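Local coordinates for protein beta-galactoside alpha-2,6-sialyltransferase (Photobacterium sp., PDB 2Z4T) that probably transfers sialic acid from a CMP-linked donor to galactosides such as lactose, forming alpha-2,6 linkages, at residues A235-L240 with K295-L300; N242-L247 with E301-E306; S278-Q283 with H305-Y310. One frame throughout, in Å; residues are numbered along the deposited sequence.

The three contacts lie close together in one Rossmann-like half of the GT-B fold. Their centres are 10 to 12 Å apart. Helix 234-243 and the turn after it supply the first segments of contacts 1 and 2. Then come residues 278-283, and after strand 288-292 the segments 295-300, 301-306 and 305-310 follow almost without a break. Contacts 2 and 3 share His-305 and Glu-306. All three thus join the chain before strand 288-292 to the crossover that leads from that strand to its parallel neighbour 315-317. Tyr-237 of contact 1 lies about 9 Å from the bound CMP, side chain to ligand; contact 2 holds a magnesium ion at a separate site.

Contact 1. Residues A235-L240 with K295-L300; sequences AEYVNL and KDYLTL. With PO4 (phosphate ion), chain I.
Tyr-237 in helix 234-243 and Tyr-297 in the short helix 297-300 bring the two backbones to 8.1 Å, measured between their CA atoms. No hydrogen bond crosses between the segments; side chains make the contact. The two tyrosines form an offset edge-to-face pair. The edge of Tyr-237 is turned toward the face of Tyr-297, with ring centroids 5.7 Å apart and planes at 71°. The touching edge carries CD2 and CE2: Tyr-237 CD2 is 3.8 Å from Tyr-297 CD2, and Tyr-237 CE2 is 3.8 Å from Tyr-297 CB. The side chains run past each other in opposite directions. For Tyr-297, CG lies anti to the backbone N (chi1 -168°), which carries its ring on to Leu-240. There Leu-240 CB meets the ring edge at CE2 of Tyr-297, 4.1 Å away. Leu-240 CD1 also touches Leu-298 CD2 at 4.1 Å, the two leucines crossing at about a right angle. The hydroxyl of Tyr-237 points beyond this apolar patch. It is hydrogen-bonded to Asp-231 OD2 and to Arg-294 N, which ties down the far end of the ring. Lys-295 extends the other way, and its NZ bonds the carbonyl of Leu-315 and, at 2.7 Å, O1 of a phosphate ion. That ion probably came from the crystallisation liquor. Around the contact, Phe-292 of strand 288-292 packs against Tyr-237, Leu-240 and Leu-298. Val-485 of helix 481-488 touches both tyrosines, and Leu-307 of helix 305-311 touches both leucines.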
# COMPACT_ATOMS: atom_id res chain seq x y z
N ALA A 235 12.69 -0.35 -9.21
CA ALA A 235 12.77 -1.61 -9.97
C ALA A 235 12.01 -1.57 -11.27
O ALA A 235 12.54 -2.01 -12.30
CB ALA A 235 12.31 -2.79 -9.13
N GLU A 236 10.79 -1.04 -11.28
CA GLU A 236 10.12 -1.01 -12.58
C GLU A 236 10.70 -0.01 -13.59
O GLU A 236 10.64 -0.25 -14.82
CB GLU A 236 8.58 -1.07 -12.54
CG GLU A 236 7.87 -0.49 -11.41
CD GLU A 236 7.85 -1.37 -10.18
OE1 GLU A 236 7.07 -2.33 -10.12
OE2 GLU A 236 8.61 -1.04 -9.25
N TYR A 237 11.33 1.05 -13.08
CA TYR A 237 11.98 2.07 -13.92
C TYR A 237 13.27 1.56 -14.58
O TYR A 237 13.56 1.94 -15.72
CB TYR A 237 12.15 3.41 -13.15
CG TYR A 237 10.78 3.90 -12.76
CD1 TYR A 237 10.11 3.34 -11.66
CD2 TYR A 237 10.11 4.85 -13.54
CE1 TYR A 237 8.83 3.74 -11.32
CE2 TYR A 237 8.80 5.26 -13.21
CZ TYR A 237 8.17 4.69 -12.12
OH TYR A 237 6.89 5.08 -11.78
N VAL A 238 14.02 0.72 -13.88
CA VAL A 238 15.17 0.03 -14.44
C VAL A 238 14.67 -0.85 -15.60
O VAL A 238 15.20 -0.82 -16.71
CB VAL A 238 15.91 -0.84 -13.37
CG1 VAL A 238 16.82 -1.92 -14.03
CG2 VAL A 238 16.72 0.02 -12.43
N ASN A 239 13.61 -1.62 -15.34
CA ASN A 239 13.01 -2.44 -16.36
C ASN A 239 12.52 -1.64 -17.54
O ASN A 239 12.73 -2.05 -18.70
CB ASN A 239 11.86 -3.28 -15.80
CG ASN A 239 12.36 -4.39 -14.90
OD1 ASN A 239 13.52 -4.81 -15.01
ND2 ASN A 239 11.50 -4.87 -14.01
N LEU A 240 11.87 -0.50 -17.28
CA LEU A 240 11.38 0.31 -18.40
C LEU A 240 12.55 0.93 -19.17
O LEU A 240 12.51 0.98 -20.40
CB LEU A 240 10.37 1.37 -17.96
CG LEU A 240 9.00 0.87 -17.48
CD1 LEU A 240 8.34 1.89 -16.58
CD2 LEU A 240 8.12 0.55 -18.64
N LYS A 295 5.00 8.91 -12.91
CA LYS A 295 4.28 8.85 -14.17
C LYS A 295 4.98 9.57 -15.31
O LYS A 295 4.91 9.12 -16.46
CB LYS A 295 2.87 9.42 -13.98
CG LYS A 295 2.04 9.45 -15.24
CD LYS A 295 0.63 9.90 -14.91
CE LYS A 295 -0.03 10.58 -16.10
NZ LYS A 295 -1.51 10.57 -15.94
N ASP A 296 5.67 10.66 -15.00
CA ASP A 296 6.27 11.50 -16.02
C ASP A 296 7.41 10.79 -16.76
O ASP A 296 7.83 11.23 -17.82
CB ASP A 296 6.72 12.87 -15.47
CG ASP A 296 7.63 12.77 -14.24
OD1 ASP A 296 7.58 11.75 -13.51
OD2 ASP A 296 8.39 13.74 -13.99
N TYR A 297 7.88 9.69 -16.21
CA TYR A 297 8.90 8.91 -16.89
C TYR A 297 8.41 8.42 -18.27
O TYR A 297 9.20 8.38 -19.23
CB TYR A 297 9.37 7.73 -16.05
CG TYR A 297 10.60 7.10 -16.62
CD1 TYR A 297 11.81 7.80 -16.64
CD2 TYR A 297 10.57 5.81 -17.17
CE1 TYR A 297 12.96 7.23 -17.16
CE2 TYR A 297 11.73 5.22 -17.69
CZ TYR A 297 12.92 5.94 -17.69
OH TYR A 297 14.08 5.42 -18.22
N LEU A 298 7.13 8.05 -18.38
CA LEU A 298 6.63 7.60 -19.68
C LEU A 298 6.51 8.73 -20.74
O LEU A 298 6.23 8.45 -21.91
CB LEU A 298 5.31 6.83 -19.55
CG LEU A 298 5.35 5.55 -18.74
CD1 LEU A 298 4.07 4.72 -18.99
CD2 LEU A 298 6.61 4.73 -19.01
N THR A 299 6.77 9.97 -20.34
CA THR A 299 6.70 11.14 -21.22
C THR A 299 8.09 11.70 -21.44
O THR A 299 8.48 12.01 -22.57
CB THR A 299 5.78 12.23 -20.62
OG1 THR A 299 4.42 11.78 -20.66
CG2 THR A 299 5.91 13.58 -21.38
N LEU A 300 8.84 11.84 -20.34
CA LEU A 300 10.26 12.21 -20.39
C LEU A 300 11.09 11.35 -21.36
O LEU A 300 11.99 11.89 -22.02
CB LEU A 300 10.85 12.14 -18.98
CG LEU A 300 10.42 13.26 -18.02
CD1 LEU A 300 10.77 12.94 -16.58
CD2 LEU A 300 11.02 14.63 -18.43
P PO4 I . -3.12 11.27 -12.20
O1 PO4 I . -2.32 10.71 -13.36
O2 PO4 I . -4.59 11.22 -12.56
O3 PO4 I . -2.88 10.42 -10.98
O4 PO4 I . -2.64 12.69 -11.96

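Contact 2. Residues N242-L247 with E301-E306. With MG (magnesium ion), chain M.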
# COMPACT_ATOMS: atom_id res chain seq x y z
N ASN A 242 15.50 -0.36 -19.68
CA ASN A 242 15.96 -1.39 -20.62
C ASN A 242 14.98 -1.64 -21.75
O ASN A 242 15.39 -1.88 -22.90
CB ASN A 242 16.29 -2.69 -19.89
CG ASN A 242 17.51 -2.54 -19.00
OD1 ASN A 242 18.44 -1.81 -19.35
ND2 ASN A 242 17.49 -3.18 -17.83
N TRP A 243 13.69 -1.56 -21.44
CA TRP A 243 12.65 -1.89 -22.39
C TRP A 243 12.48 -0.82 -23.47
O TRP A 243 11.80 -1.05 -24.49
CB TRP A 243 11.34 -2.12 -21.66
CG TRP A 243 10.37 -2.97 -22.42
CD1 TRP A 243 10.40 -4.32 -22.55
CD2 TRP A 243 9.22 -2.51 -23.12
NE1 TRP A 243 9.33 -4.74 -23.30
CE2 TRP A 243 8.59 -3.65 -23.66
CE3 TRP A 243 8.65 -1.25 -23.33
CZ2 TRP A 243 7.41 -3.56 -24.42
CZ3 TRP A 243 7.48 -1.17 -24.09
CH2 TRP A 243 6.87 -2.32 -24.62
N ARG A 244 13.13 0.33 -23.26
CA ARG A 244 13.21 1.36 -24.29
C ARG A 244 13.74 0.77 -25.60
O ARG A 244 13.31 1.21 -26.68
CB ARG A 244 14.09 2.52 -23.85
CG ARG A 244 13.51 3.37 -22.73
CD ARG A 244 14.50 4.45 -22.33
NE ARG A 244 15.87 3.94 -22.45
CZ ARG A 244 16.92 4.67 -22.80
NH1 ARG A 244 16.77 5.97 -23.05
NH2 ARG A 244 18.12 4.11 -22.91
N ASP A 245 14.64 -0.22 -25.52
CA ASP A 245 15.28 -0.80 -26.72
C ASP A 245 14.32 -1.62 -27.58
O ASP A 245 14.59 -1.85 -28.76
CB ASP A 245 16.49 -1.69 -26.36
CG ASP A 245 17.61 -0.94 -25.62
OD1 ASP A 245 17.61 0.32 -25.57
OD2 ASP A 245 18.49 -1.64 -25.07
N THR A 246 13.22 -2.06 -26.99
CA THR A 246 12.31 -2.97 -27.68
C THR A 246 11.91 -2.47 -29.07
O THR A 246 11.38 -1.37 -29.20
CB THR A 246 11.05 -3.23 -26.83
OG1 THR A 246 11.45 -3.56 -25.50
CG2 THR A 246 10.23 -4.37 -27.37
N LEU A 247 12.21 -3.26 -30.10
CA LEU A 247 11.59 -3.09 -31.42
C LEU A 247 10.12 -3.44 -31.34
O LEU A 247 9.74 -4.38 -30.62
CB LEU A 247 12.19 -4.03 -32.46
CG LEU A 247 13.68 -4.13 -32.72
CD1 LEU A 247 13.89 -5.02 -33.92
CD2 LEU A 247 14.30 -2.75 -32.93
N GLU A 301 10.82 10.04 -21.42
CA GLU A 301 11.45 9.15 -22.42
C GLU A 301 10.59 9.04 -23.68
O GLU A 301 9.60 8.32 -23.69
CB GLU A 301 11.69 7.75 -21.88
CG GLU A 301 12.74 7.65 -20.79
CD GLU A 301 14.16 7.70 -21.32
OE1 GLU A 301 14.33 7.67 -22.56
OE2 GLU A 301 15.10 7.76 -20.48
N PRO A 302 10.99 9.73 -24.76
CA PRO A 302 10.16 9.65 -25.97
C PRO A 302 9.86 8.21 -26.43
O PRO A 302 8.76 7.93 -26.90
CB PRO A 302 10.99 10.40 -27.03
CG PRO A 302 11.93 11.25 -26.26
CD PRO A 302 12.17 10.60 -24.93
N SER A 303 10.82 7.30 -26.27
CA SER A 303 10.62 5.93 -26.76
C SER A 303 9.54 5.16 -25.99
O SER A 303 9.02 4.17 -26.47
CB SER A 303 11.94 5.15 -26.81
OG SER A 303 12.36 4.77 -25.51
N LEU A 304 9.17 5.65 -24.80
CA LEU A 304 8.10 5.03 -24.01
C LEU A 304 6.70 5.65 -24.21
O LEU A 304 5.72 5.21 -23.59
CB LEU A 304 8.49 4.98 -22.53
CG LEU A 304 9.77 4.18 -22.26
CD1 LEU A 304 10.27 4.38 -20.82
CD2 LEU A 304 9.62 2.68 -22.62
N HIS A 305 6.60 6.65 -25.09
CA HIS A 305 5.29 7.22 -25.45
C HIS A 305 4.31 6.14 -25.92
O HIS A 305 3.13 6.18 -25.55
CB HIS A 305 5.41 8.34 -26.50
CG HIS A 305 6.07 9.59 -25.99
ND1 HIS A 305 6.12 10.76 -26.72
CD2 HIS A 305 6.71 9.86 -24.82
CE1 HIS A 305 6.76 11.69 -26.04
NE2 HIS A 305 7.12 11.17 -24.88
N GLU A 306 4.80 5.16 -26.69
CA GLU A 306 3.97 4.00 -27.09
C GLU A 306 3.36 3.30 -25.87
O GLU A 306 2.16 2.99 -25.87
CB GLU A 306 4.77 2.98 -27.92
CG GLU A 306 4.52 2.99 -29.41
CD GLU A 306 5.55 2.15 -30.18
OE1 GLU A 306 5.18 1.04 -30.67
OE2 GLU A 306 6.73 2.58 -30.29
MG MG M . 13.18 7.31 -24.74
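Arg-244 and Glu-301 form a salt bridge across the contact. Arg-244 NH1 gives a nearly straight hydrogen bond to Glu-301 OE1, 3.0 Å long with an N-H...O angle of 164°. The acceptor lies in the guanidinium plane, but NH1 comes from above the carboxylate plane; the two planes are 80° apart. OE1 has a second partner, the magnesium ion, at 2.5 Å from Glu-301 OE1. Ser-303 OG also binds the ion, at 2.8 Å. Both distances are long for magnesium. Arg-244 NE is taken by the carbonyl of Tyr-241, whose ring also makes a cation-pi contact with the guanidinium. Beside the salt bridge, Leu-304 packs on Arg-244 CG and places CD2 at the indole edge of Trp-243, 4.1 Å from CE3. Thr-246 N closes a type I turn on Trp-243 O, and Thr-246 OG1 bonds the same oxygen, while Lys-249 NZ serves the carbonyls of Arg-244 and Thr-246. Glu-301 OE1 is therefore shared between a guanidinium and a metal ion. Two positive partners would probably favour its ionised form. The ion joins Glu-301 to Ser-303 within one segment, and the arginine carries the link across.

Contact 3. Residues S278-Q283 with H305-Y310; sequences SVYNWQ and HELRDY
Tyr-280 and Leu-307 meet in the Rossmann-like half of the GT-B fold, where the break between helices 276-279 and 282-285 faces helix 305-311. Leu-307 CD1 touches Tyr-280 CB at 3.9 Å. Its other methyl, CD2, lies over one face of the tyrosine ring, toward the rim. Val-279 CG2 lies on the opposite face, so the ring is held between two methyl groups. Tyr-310 comes to the same break one helical turn later. Its CG is anti to the backbone N (chi1 -167°), and this sends the ring across toward the carbonyl of Tyr-280. Tyr-280 O lies in the ring plane at the edge, 3.4 Å from Tyr-310 CE2. Gln-283 adds the polar link. Its side chain is bent at chi2 (-75°), which folds the amide back between the two backbones and about perpendicular to the Tyr-310 ring. Further out, Lys-284 makes a cation-pi contact with Tyr-310. The ring of Tyr-290 meets that of Tyr-280, and the Tyr-290 hydroxyl bonds Val-279 O and Trp-282 N, on either side of the break. Glu-236 and Leu-240 of helix 234-243 also touch Tyr-280. One nitrogen joins both segments: Gln-283 NE2 donates to Tyr-310 O at 3.2 Å and to Tyr-280 O at 3.1 Å. Both acceptors lie near the plane of the Gln-283 amide, whereas NE2 sits above the plane of each carbonyl.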
# COMPACT_ATOMS: atom_id res chain seq x y z
N SER A 278 4.11 -8.53 -20.03
CA SER A 278 2.95 -9.04 -19.31
C SER A 278 2.41 -8.04 -18.29
O SER A 278 1.21 -7.87 -18.18
CB SER A 278 3.26 -10.38 -18.63
OG SER A 278 3.25 -11.46 -19.57
N VAL A 279 3.28 -7.36 -17.55
CA VAL A 279 2.78 -6.57 -16.44
C VAL A 279 1.97 -5.33 -16.84
O VAL A 279 1.19 -4.82 -16.01
CB VAL A 279 3.85 -6.25 -15.36
CG1 VAL A 279 4.46 -7.56 -14.85
CG2 VAL A 279 4.91 -5.32 -15.85
N TYR A 280 2.13 -4.89 -18.08
CA TYR A 280 1.41 -3.71 -18.57
C TYR A 280 0.22 -4.04 -19.47
O TYR A 280 -0.07 -3.32 -20.41
CB TYR A 280 2.38 -2.70 -19.21
CG TYR A 280 3.39 -2.20 -18.20
CD1 TYR A 280 2.98 -1.42 -17.12
CD2 TYR A 280 4.75 -2.55 -18.29
CE1 TYR A 280 3.89 -0.96 -16.16
CE2 TYR A 280 5.67 -2.11 -17.35
CZ TYR A 280 5.22 -1.31 -16.27
OH TYR A 280 6.10 -0.88 -15.31
N ASN A 281 -0.48 -5.13 -19.16
CA ASN A 281 -1.70 -5.50 -19.87
C ASN A 281 -2.93 -5.65 -18.98
O ASN A 281 -4.02 -5.93 -19.50
CB ASN A 281 -1.50 -6.76 -20.70
CG ASN A 281 -0.95 -6.47 -22.07
OD1 ASN A 281 0.23 -6.70 -22.34
ND2 ASN A 281 -1.79 -5.94 -22.93
N TRP A 282 -2.78 -5.46 -17.67
CA TRP A 282 -3.93 -5.59 -16.76
C TRP A 282 -5.15 -4.79 -17.25
O TRP A 282 -6.27 -5.30 -17.25
CB TRP A 282 -3.59 -5.26 -15.29
CG TRP A 282 -2.58 -6.22 -14.69
CD1 TRP A 282 -1.33 -5.91 -14.21
CD2 TRP A 282 -2.73 -7.64 -14.54
NE1 TRP A 282 -0.70 -7.05 -13.77
CE2 TRP A 282 -1.54 -8.12 -13.95
CE3 TRP A 282 -3.76 -8.54 -14.81
CZ2 TRP A 282 -1.35 -9.48 -13.66
CZ3 TRP A 282 -3.57 -9.89 -14.53
CH2 TRP A 282 -2.38 -10.34 -13.95
N GLN A 283 -4.89 -3.57 -17.70
CA GLN A 283 -5.93 -2.64 -18.13
C GLN A 283 -6.65 -3.07 -19.41
O GLN A 283 -7.75 -2.59 -19.70
CB GLN A 283 -5.34 -1.23 -18.33
CG GLN A 283 -4.60 -1.01 -19.66
CD GLN A 283 -3.22 -1.66 -19.72
OE1 GLN A 283 -2.85 -2.45 -18.85
NE2 GLN A 283 -2.46 -1.33 -20.76
N HIS A 305 6.60 6.65 -25.09
CA HIS A 305 5.29 7.22 -25.45
C HIS A 305 4.31 6.14 -25.92
O HIS A 305 3.13 6.18 -25.55
CB HIS A 305 5.41 8.34 -26.50
CG HIS A 305 6.07 9.59 -25.99
ND1 HIS A 305 6.12 10.76 -26.72
CD2 HIS A 305 6.71 9.86 -24.82
CE1 HIS A 305 6.76 11.69 -26.04
NE2 HIS A 305 7.12 11.17 -24.88
N GLU A 306 4.80 5.16 -26.69
CA GLU A 306 3.97 4.00 -27.09
C GLU A 306 3.36 3.30 -25.87
O GLU A 306 2.16 2.99 -25.87
CB GLU A 306 4.77 2.98 -27.92
CG GLU A 306 4.52 2.99 -29.41
CD GLU A 306 5.55 2.15 -30.18
OE1 GLU A 306 5.18 1.04 -30.67
OE2 GLU A 306 6.73 2.58 -30.29
N LEU A 307 4.18 3.05 -24.85
CA LEU A 307 3.68 2.39 -23.64
C LEU A 307 2.69 3.27 -22.90
O LEU A 307 1.63 2.81 -22.46
CB LEU A 307 4.83 1.96 -22.71
CG LEU A 307 4.35 1.28 -21.42
CD1 LEU A 307 3.66 -0.02 -21.73
CD2 LEU A 307 5.49 1.06 -20.48
N ARG A 308 3.04 4.56 -22.78
CA ARG A 308 2.13 5.55 -22.22
C ARG A 308 0.77 5.55 -22.94
O ARG A 308 -0.27 5.51 -22.27
CB ARG A 308 2.81 6.93 -22.14
CG ARG A 308 2.07 8.04 -22.82
CD ARG A 308 1.98 9.28 -22.01
NE ARG A 308 2.99 10.28 -22.39
CZ ARG A 308 3.11 10.87 -23.58
NH1 ARG A 308 2.34 10.54 -24.60
NH2 ARG A 308 4.07 11.78 -23.76
N ASP A 309 0.77 5.56 -24.28
CA ASP A 309 -0.46 5.39 -25.09
C ASP A 309 -1.20 4.13 -24.70
O ASP A 309 -2.42 4.15 -24.54
CB ASP A 309 -0.16 5.27 -26.60
CG ASP A 309 0.26 6.58 -27.23
OD1 ASP A 309 0.17 7.62 -26.53
OD2 ASP A 309 0.67 6.56 -28.42
N TYR A 310 -0.45 3.04 -24.59
CA TYR A 310 -1.02 1.72 -24.39
C TYR A 310 -1.71 1.57 -23.04
O TYR A 310 -2.78 0.93 -22.95
CB TYR A 310 0.06 0.66 -24.56
CG TYR A 310 -0.47 -0.74 -24.68
CD1 TYR A 310 -0.90 -1.24 -25.92
CD2 TYR A 310 -0.54 -1.59 -23.56
CE1 TYR A 310 -1.39 -2.55 -26.05
CE2 TYR A 310 -1.01 -2.88 -23.68
CZ TYR A 310 -1.44 -3.36 -24.93
OH TYR A 310 -1.92 -4.65 -25.05